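Local coordinates for protein putative oxidoreductase FAD-binding subunit (Sulfolobus tokodaii, PDB 4ZOH) that probably serves as the FAD-binding subunit of a multi-subunit molybdopterin-dependent oxidoreductase, its bound flavin likely passing electrons between redox partners, at residues P167-Y172 and A192-L197; V9-L14 and Y49-R54. All coordinates share one frame; numbering follows the deposited sequence.

Contact 1 of 2, residues P167-Y172 and A192-L197; sequences PTFEGY and ALLLKL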
ATOM      1  N   PRO B 167      22.260  10.706  54.274  1.00 38.59           N
ATOM      2  CA  PRO B 167      21.804  10.409  55.641  1.00 35.24           C
ATOM      3  C   PRO B 167      20.303  10.110  55.614  1.00 37.25           C
ATOM      4  O   PRO B 167      19.612  10.450  54.636  1.00 37.28           O
ATOM      5  CB  PRO B 167      22.075  11.729  56.393  1.00 36.22           C
ATOM      6  CG  PRO B 167      23.128  12.425  55.576  1.00 40.19           C
ATOM      7  CD  PRO B 167      22.775  12.086  54.145  1.00 41.40           C
ATOM      8  N   THR B 168      19.773   9.519  56.678  1.00 36.32           N
ATOM      9  CA  THR B 168      18.362   9.125  56.698  1.00 35.13           C
ATOM     10  C   THR B 168      17.344  10.191  57.077  1.00 35.43           C
ATOM     11  O   THR B 168      16.135   9.993  56.873  1.00 30.69           O
ATOM     12  CB  THR B 168      18.111   7.913  57.592  1.00 35.38           C
ATOM     13  OG1 THR B 168      18.776   8.131  58.821  1.00 34.55           O
ATOM     14  CG2 THR B 168      18.685   6.711  56.950  1.00 34.29           C
ATOM     15  N   PHE B 169      17.836  11.305  57.642  1.00 36.79           N
ATOM     16  CA  PHE B 169      17.021  12.486  58.050  1.00 31.78           C
ATOM     17  C   PHE B 169      15.723  12.172  58.747  1.00 31.01           C
ATOM     18  O   PHE B 169      14.702  12.809  58.437  1.00 33.09           O
ATOM     19  CB  PHE B 169      16.766  13.425  56.865  1.00 30.20           C
ATOM     20  CG  PHE B 169      18.018  13.940  56.239  1.00 32.32           C
ATOM     21  CD1 PHE B 169      18.702  15.012  56.812  1.00 30.98           C
ATOM     22  CD2 PHE B 169      18.516  13.356  55.079  1.00 31.39           C
ATOM     23  CE1 PHE B 169      19.879  15.461  56.242  1.00 30.42           C
ATOM     24  CE2 PHE B 169      19.669  13.815  54.480  1.00 30.51           C
ATOM     25  CZ  PHE B 169      20.358  14.865  55.075  1.00 34.80           C
ATOM     26  N   GLU B 170      15.736  11.232  59.694  1.00 30.82           N
ATOM     27  CA  GLU B 170      14.502  10.893  60.429  1.00 39.41           C
ATOM     28  C   GLU B 170      13.996  12.057  61.290  1.00 36.47           C
ATOM     29  O   GLU B 170      14.789  12.765  61.890  1.00 35.84           O
ATOM     30  CB  GLU B 170      14.723   9.660  61.303  1.00 47.10           C
ATOM     31  CG  GLU B 170      14.763   8.372  60.492  1.00 52.55           C
ATOM     32  CD  GLU B 170      15.309   7.197  61.276  1.00 62.78           C
ATOM     33  OE1 GLU B 170      14.873   7.022  62.440  1.00 73.17           O
ATOM     34  OE2 GLU B 170      16.171   6.448  60.738  1.00 65.03           O
ATOM     35  N   GLY B 171      12.679  12.216  61.366  1.00 38.59           N
ATOM     36  CA  GLY B 171      12.060  13.393  61.990  1.00 38.59           C
ATOM     37  C   GLY B 171      12.268  14.769  61.297  1.00 41.03           C
ATOM     38  O   GLY B 171      11.766  15.807  61.808  1.00 32.83           O
ATOM     39  N   TYR B 172      12.990  14.803  60.158  1.00 33.15           N
ATOM     40  CA  TYR B 172      13.167  16.055  59.447  1.00 33.74           C
ATOM     41  C   TYR B 172      11.920  16.427  58.694  1.00 33.87           C
ATOM     42  O   TYR B 172      11.161  15.550  58.329  1.00 32.79           O
ATOM     43  CB  TYR B 172      14.312  16.017  58.469  1.00 30.47           C
ATOM     44  CG  TYR B 172      15.637  16.301  59.050  1.00 31.35           C
ATOM     45  CD1 TYR B 172      16.209  15.433  59.992  1.00 30.80           C
ATOM     46  CD2 TYR B 172      16.364  17.401  58.615  1.00 28.18           C
ATOM     47  CE1 TYR B 172      17.480  15.685  60.505  1.00 29.27           C
ATOM     48  CE2 TYR B 172      17.632  17.644  59.075  1.00 27.51           C
ATOM     49  CZ  TYR B 172      18.179  16.793  60.040  1.00 30.84           C
ATOM     50  OH  TYR B 172      19.443  17.069  60.539  1.00 29.97           O
ATOM     51  N   ALA B 192      15.268  23.014  47.213  1.00 26.66           N
ATOM     52  CA  ALA B 192      15.118  21.851  48.075  1.00 31.08           C
ATOM     53  C   ALA B 192      15.454  22.158  49.530  1.00 32.85           C
ATOM     54  O   ALA B 192      16.583  22.576  49.828  1.00 35.46           O
ATOM     55  CB  ALA B 192      15.987  20.682  47.609  1.00 27.26           C
ATOM     56  N   LEU B 193      14.500  21.896  50.414  1.00 27.67           N
ATOM     57  CA  LEU B 193      14.700  22.230  51.817  1.00 31.40           C
ATOM     58  C   LEU B 193      14.611  20.981  52.709  1.00 31.73           C
ATOM     59  O   LEU B 193      13.704  20.146  52.538  1.00 28.82           O
ATOM     60  CB  LEU B 193      13.649  23.258  52.276  1.00 27.96           C
ATOM     61  CG  LEU B 193      13.929  23.926  53.661  1.00 30.13           C
ATOM     62  CD1 LEU B 193      13.567  25.402  53.633  1.00 28.36           C
ATOM     63  CD2 LEU B 193      13.094  23.222  54.724  1.00 26.57           C
ATOM     64  N   LEU B 194      15.551  20.903  53.648  1.00 32.48           N
ATOM     65  CA  LEU B 194      15.448  20.014  54.817  1.00 35.66           C
ATOM     66  C   LEU B 194      15.683  20.796  56.118  1.00 36.83           C
ATOM     67  O   LEU B 194      16.624  21.596  56.231  1.00 32.44           O
ATOM     68  CB  LEU B 194      16.487  18.932  54.752  1.00 30.76           C
ATOM     69  CG  LEU B 194      16.113  17.638  54.041  1.00 29.99           C
ATOM     70  CD1 LEU B 194      17.408  16.986  53.645  1.00 31.20           C
ATOM     71  CD2 LEU B 194      15.305  16.742  54.972  1.00 29.89           C
ATOM     72  N   LEU B 195      14.834  20.541  57.104  1.00 35.41           N
ATOM     73  CA  LEU B 195      15.052  21.109  58.438  1.00 34.63           C
ATOM     74  C   LEU B 195      14.468  20.191  59.481  1.00 35.07           C
ATOM     75  O   LEU B 195      13.501  19.409  59.211  1.00 30.13           O
ATOM     76  CB  LEU B 195      14.425  22.517  58.551  1.00 32.33           C
ATOM     77  CG  LEU B 195      12.888  22.634  58.592  1.00 29.92           C
ATOM     78  CD1 LEU B 195      12.365  22.296  59.980  1.00 31.96           C
ATOM     79  CD2 LEU B 195      12.385  24.031  58.238  1.00 32.44           C
ATOM     80  N   LYS B 196      15.014  20.352  60.691  1.00 34.00           N
ATOM     81  CA  LYS B 196      14.529  19.632  61.873  1.00 33.64           C
ATOM     82  C   LYS B 196      14.403  20.589  63.055  1.00 32.22           C
ATOM     83  O   LYS B 196      15.291  21.437  63.329  1.00 28.89           O
ATOM     84  CB  LYS B 196      15.456  18.469  62.200  1.00 32.44           C
ATOM     85  CG  LYS B 196      15.016  17.543  63.348  1.00 39.66           C
ATOM     86  CD  LYS B 196      16.262  16.742  63.747  1.00 42.02           C
ATOM     87  CE  LYS B 196      16.002  15.668  64.790  1.00 47.83           C
ATOM     88  NZ  LYS B 196      14.826  14.851  64.408  1.00 54.18           N
ATOM     89  N   LEU B 197      13.290  20.414  63.728  1.00 32.76           N
ATOM     90  CA  LEU B 197      12.857  21.233  64.852  1.00 37.25           C
ATOM     91  C   LEU B 197      13.276  20.555  66.171  1.00 40.96           C
ATOM     92  O   LEU B 197      13.106  19.318  66.335  1.00 38.74           O
ATOM     93  CB  LEU B 197      11.323  21.403  64.801  1.00 31.43           C
ATOM     94  CG  LEU B 197      10.811  22.347  63.666  1.00 29.48           C
ATOM     95  CD1 LEU B 197       9.370  22.646  63.878  1.00 29.27           C
ATOM     96  CD2 LEU B 197      11.541  23.671  63.611  1.00 31.46           C
TER
HETATM   97  O   HOH W   1      11.199  18.643  62.779  1.00 32.59           O

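Contact 2 of 2, residues V9-L14 and Y49-R54; sequences VIPDNL and YIVEIR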
ATOM      1  N   VAL B   9      27.869  -2.527  22.901  1.00 39.70           N
ATOM      2  CA  VAL B   9      28.451  -3.585  23.756  1.00 35.51           C
ATOM      3  C   VAL B   9      27.437  -3.993  24.781  1.00 36.18           C
ATOM      4  O   VAL B   9      26.864  -3.122  25.471  1.00 37.61           O
ATOM      5  CB  VAL B   9      29.674  -3.051  24.551  1.00 34.62           C
ATOM      6  CG1 VAL B   9      30.354  -4.161  25.340  1.00 36.90           C
ATOM      7  CG2 VAL B   9      30.653  -2.343  23.639  1.00 33.57           C
ATOM      8  N   ILE B  10      27.221  -5.299  24.889  1.00 36.19           N
ATOM      9  CA  ILE B  10      26.376  -5.868  25.920  1.00 44.17           C
ATOM     10  C   ILE B  10      27.344  -6.724  26.734  1.00 50.54           C
ATOM     11  O   ILE B  10      27.634  -7.844  26.334  1.00 47.31           O
ATOM     12  CB  ILE B  10      25.235  -6.770  25.369  1.00 42.58           C
ATOM     13  CG1 ILE B  10      24.387  -6.038  24.327  1.00 44.79           C
ATOM     14  CG2 ILE B  10      24.373  -7.321  26.526  1.00 38.04           C
ATOM     15  CD1 ILE B  10      23.412  -6.937  23.584  1.00 44.95           C
ATOM     16  N   PRO B  11      27.875  -6.181  27.850  1.00 52.83           N
ATOM     17  CA  PRO B  11      28.834  -6.913  28.681  1.00 48.14           C
ATOM     18  C   PRO B  11      28.144  -7.878  29.653  1.00 47.12           C
ATOM     19  O   PRO B  11      27.032  -7.609  30.082  1.00 49.55           O
ATOM     20  CB  PRO B  11      29.561  -5.790  29.413  1.00 51.51           C
ATOM     21  CG  PRO B  11      28.541  -4.715  29.541  1.00 56.32           C
ATOM     22  CD  PRO B  11      27.665  -4.803  28.327  1.00 53.90           C
ATOM     23  N   ASP B  12      28.794  -9.001  29.970  1.00 50.52           N
ATOM     24  CA  ASP B  12      28.272 -10.013  30.908  1.00 49.36           C
ATOM     25  C   ASP B  12      28.135  -9.550  32.342  1.00 43.77           C
ATOM     26  O   ASP B  12      27.250 -10.008  33.053  1.00 43.45           O
ATOM     27  CB  ASP B  12      29.175 -11.231  30.918  1.00 55.28           C
ATOM     28  CG  ASP B  12      29.080 -12.040  29.642  1.00 65.77           C
ATOM     29  OD1 ASP B  12      27.988 -12.031  29.012  1.00 55.11           O
ATOM     30  OD2 ASP B  12      30.108 -12.691  29.282  1.00 72.01           O
ATOM     31  N   ASN B  13      29.014  -8.646  32.755  1.00 40.64           N
ATOM     32  CA  ASN B  13      29.061  -8.183  34.150  1.00 45.55           C
ATOM     33  C   ASN B  13      29.807  -6.875  34.200  1.00 46.66           C
ATOM     34  O   ASN B  13      30.479  -6.489  33.208  1.00 49.41           O
ATOM     35  CB  ASN B  13      29.838  -9.183  34.984  1.00 41.97           C
ATOM     36  CG  ASN B  13      31.169  -9.564  34.331  1.00 44.07           C
ATOM     37  OD1 ASN B  13      31.989  -8.705  33.964  1.00 44.78           O
ATOM     38  ND2 ASN B  13      31.368 -10.864  34.143  1.00 49.49           N
ATOM     39  N   LEU B  14      29.741  -6.232  35.377  1.00 52.87           N
ATOM     40  CA  LEU B  14      30.367  -4.928  35.637  1.00 45.47           C
ATOM     41  C   LEU B  14      31.825  -4.845  35.200  1.00 49.23           C
ATOM     42  O   LEU B  14      32.240  -3.898  34.471  1.00 52.57           O
ATOM     43  CB  LEU B  14      30.241  -4.578  37.129  1.00 43.24           C
ATOM     44  CG  LEU B  14      30.638  -3.150  37.537  1.00 45.07           C
ATOM     45  CD1 LEU B  14      30.084  -2.041  36.625  1.00 40.77           C
ATOM     46  CD2 LEU B  14      30.204  -2.916  38.984  1.00 45.19           C
ATOM     47  N   TYR B  49      31.256   3.719  20.670  1.00 36.41           N
ATOM     48  CA  TYR B  49      30.471   2.648  21.219  1.00 41.80           C
ATOM     49  C   TYR B  49      29.515   3.148  22.299  1.00 41.49           C
ATOM     50  O   TYR B  49      29.825   4.040  23.058  1.00 40.16           O
ATOM     51  CB  TYR B  49      31.372   1.553  21.812  1.00 44.26           C
ATOM     52  CG  TYR B  49      32.148   0.755  20.778  1.00 48.66           C
ATOM     53  CD1 TYR B  49      31.639  -0.453  20.276  1.00 48.60           C
ATOM     54  CD2 TYR B  49      33.408   1.186  20.319  1.00 52.42           C
ATOM     55  CE1 TYR B  49      32.349  -1.190  19.327  1.00 53.50           C
ATOM     56  CE2 TYR B  49      34.129   0.447  19.377  1.00 54.16           C
ATOM     57  CZ  TYR B  49      33.596  -0.738  18.885  1.00 55.29           C
ATOM     58  OH  TYR B  49      34.301  -1.478  17.951  1.00 60.34           O
ATOM     59  N   ILE B  50      28.355   2.547  22.366  1.00 37.70           N
ATOM     60  CA  ILE B  50      27.533   2.710  23.524  1.00 39.10           C
ATOM     61  C   ILE B  50      27.653   1.381  24.286  1.00 36.36           C
ATOM     62  O   ILE B  50      27.461   0.306  23.703  1.00 34.02           O
ATOM     63  CB  ILE B  50      26.068   3.015  23.111  1.00 35.99           C
ATOM     64  CG1 ILE B  50      25.928   4.404  22.474  1.00 37.08           C
ATOM     65  CG2 ILE B  50      25.095   2.780  24.265  1.00 34.82           C
ATOM     66  CD1 ILE B  50      26.460   5.566  23.287  1.00 38.08           C
ATOM     67  N   VAL B  51      27.939   1.456  25.584  1.00 35.20           N
ATOM     68  CA  VAL B  51      28.063   0.254  26.419  1.00 32.95           C
ATOM     69  C   VAL B  51      26.816   0.128  27.299  1.00 35.55           C
ATOM     70  O   VAL B  51      26.504   1.041  28.089  1.00 35.82           O
ATOM     71  CB  VAL B  51      29.344   0.365  27.292  1.00 35.84           C
ATOM     72  CG1 VAL B  51      29.552  -0.845  28.192  1.00 29.71           C
ATOM     73  CG2 VAL B  51      30.546   0.729  26.433  1.00 31.33           C
ATOM     74  N   GLU B  52      26.133  -1.009  27.211  1.00 31.15           N
ATOM     75  CA  GLU B  52      24.852  -1.152  27.913  1.00 37.08           C
ATOM     76  C   GLU B  52      25.058  -1.634  29.358  1.00 33.78           C
ATOM     77  O   GLU B  52      25.493  -2.741  29.570  1.00 32.75           O
ATOM     78  CB  GLU B  52      23.839  -2.039  27.117  1.00 32.79           C
ATOM     79  CG  GLU B  52      22.535  -2.288  27.849  1.00 31.36           C
ATOM     80  CD  GLU B  52      21.577  -3.219  27.137  1.00 33.36           C
ATOM     81  OE1 GLU B  52      21.330  -3.115  25.901  1.00 34.22           O
ATOM     82  OE2 GLU B  52      21.023  -4.051  27.835  1.00 34.96           O
ATOM     83  N   ILE B  53      24.709  -0.817  30.338  1.00 30.63           N
ATOM     84  CA  ILE B  53      24.916  -1.212  31.749  1.00 32.42           C
ATOM     85  C   ILE B  53      23.619  -1.576  32.412  1.00 34.39           C
ATOM     86  O   ILE B  53      23.621  -2.091  33.506  1.00 39.70           O
ATOM     87  CB  ILE B  53      25.721  -0.162  32.545  1.00 32.40           C
ATOM     88  CG1 ILE B  53      24.955   1.171  32.660  1.00 35.75           C
ATOM     89  CG2 ILE B  53      27.100   0.050  31.897  1.00 29.70           C
ATOM     90  CD1 ILE B  53      25.492   2.067  33.775  1.00 34.29           C
ATOM     91  N   ARG B  54      22.519  -1.371  31.682  1.00 33.99           N
ATOM     92  CA  ARG B  54      21.128  -1.448  32.171  1.00 33.51           C
ATOM     93  C   ARG B  54      20.761  -2.761  32.797  1.00 32.40           C
ATOM     94  O   ARG B  54      19.909  -2.785  33.639  1.00 30.79           O
ATOM     95  CB  ARG B  54      20.133  -1.294  31.025  1.00 30.66           C
ATOM     96  CG  ARG B  54      20.202  -0.059  30.163  1.00 33.45           C
ATOM     97  CD  ARG B  54      19.027  -0.030  29.149  1.00 26.23           C
ATOM     98  NE  ARG B  54      17.786  -0.622  29.709  1.00 27.70           N
ATOM     99  CZ  ARG B  54      16.902   0.042  30.457  1.00 28.67           C
ATOM    100  NH1 ARG B  54      15.817  -0.566  30.934  1.00 30.82           N
ATOM    101  NH2 ARG B  54      17.121   1.321  30.742  1.00 29.69           N
TER

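Contact 1 of 2, residues P167-Y172 and A192-L197
The ring of Tyr-172 lies flat over the side chain of Lys-196, whose CB sits under the ring centre, 3.6 Å from the centroid and only 1° off the ring normal, a textbook CH-pi contact. Beyond CB the lysine crosses the ring at about a right angle to the tyrosine side chain and leaves over its CD1-CE1 side, where CD meets CE1 of Tyr-172 at 3.6 Å. A bend at chi4 (49°) then turns the ammonium back to the turn, where NZ makes a weak hydrogen bond of 3.3 Å to the backbone O of Glu-170. The opposite face of Tyr-172 is taken by CD1 of Phe-169. The phenyl ring in turn receives CD1 of Leu-194 over its centre, 3.7 Å from the centroid, while the other branch, CD2, touches Tyr-172 CB at 3.7 Å; a forked leucine can thus serve both aromatics. A leucine in place of Tyr-172 would probably leave the lysine methylenes without their flat partner and Asp-204 without the hydroxyl that now bonds to it. Phe-169 to Tyr-172 form a type II turn, where Gly-171 accommodates the positive phi, and a water joins Gly-171 O to Leu-197 N. The turn links strand 160-167 to strand 173-179, which pairs with strand 189-198; strand 201-210 flanks the latter on its other edge, and helix 257-276 packs against Leu-193 and Leu-195.

Contact 2 of 2, residues V9-L14 and Y49-R54
A parallel strand pair in the three-stranded sheet of the FAD-binding domain brings Val-9 beside Val-51, their CA atoms 4.7 Å apart. Two backbone bonds from Val-9 straddle Val-51, as parallel pairing requires: Val-9 N donates to Ile-50 O at 3.0 Å, and Val-9 O accepts from Glu-52 N at 2.8 Å in the straighter bond, with an N-H...O angle of 169°. The two valines project to the same face of the sheet, and their CG2 methyls meet at 4.2 Å. Val-9 CG2 lies anti to its carbonyl carbon, on the side of the backbone N, and from there also reaches Tyr-49 CD1 at 4.0 Å, approaching that ring obliquely. Beta-branched valines suit this place, filling the space under helix 14-23 with little freedom to turn. Where strand 7-10 ends, Pro-11, which has no N-H to offer, sets CD against Glu-52 O at 3.2 Å and CG near Val-51 CG1 at 4.2 Å. Glu-52 is buried, yet its carboxylate is satisfied by Tyr-8 OH and a salt bridge to Arg-55. Asn-13 then caps helix 14-23 through OD1 to Glu-16 N. Strand 7-10 also pairs antiparallel with a strand of another protein chain, so the sheet continues across the interface, and Tyr-49 OH bonds to a polar side chain there. Ile-53, just past strand 49-52, touches FAD. That strand lies between 7-10 and 28-30, the parallel strands joined by helix 14-23, forming a split beta-alpha-beta unit, consistent with the FAD-binding domain of molybdopterin dehydrogenases.

Contacts 1 and 2 lie on opposite sides of the chain's centre, their nearest atoms about 22 Å apart, and share no strand or helix. Contact 2 is the more buried, closed off by a helix and by another protein chain; contact 1 is only partly buried, its turn reaching solvent, and no other protein chain of the assembly touches it. Their chemistry follows: backbone hydrogen bonds with mostly aliphatic packing join neighbouring strands at 9-14 and 49-54, whereas CH-pi contacts on two aromatic rings, a weak lysine bond and a water tie the loop 167-172 to strand 189-198. Contact 2 stands close to the flavin; contact 1 bridges the two sequence families of the chain.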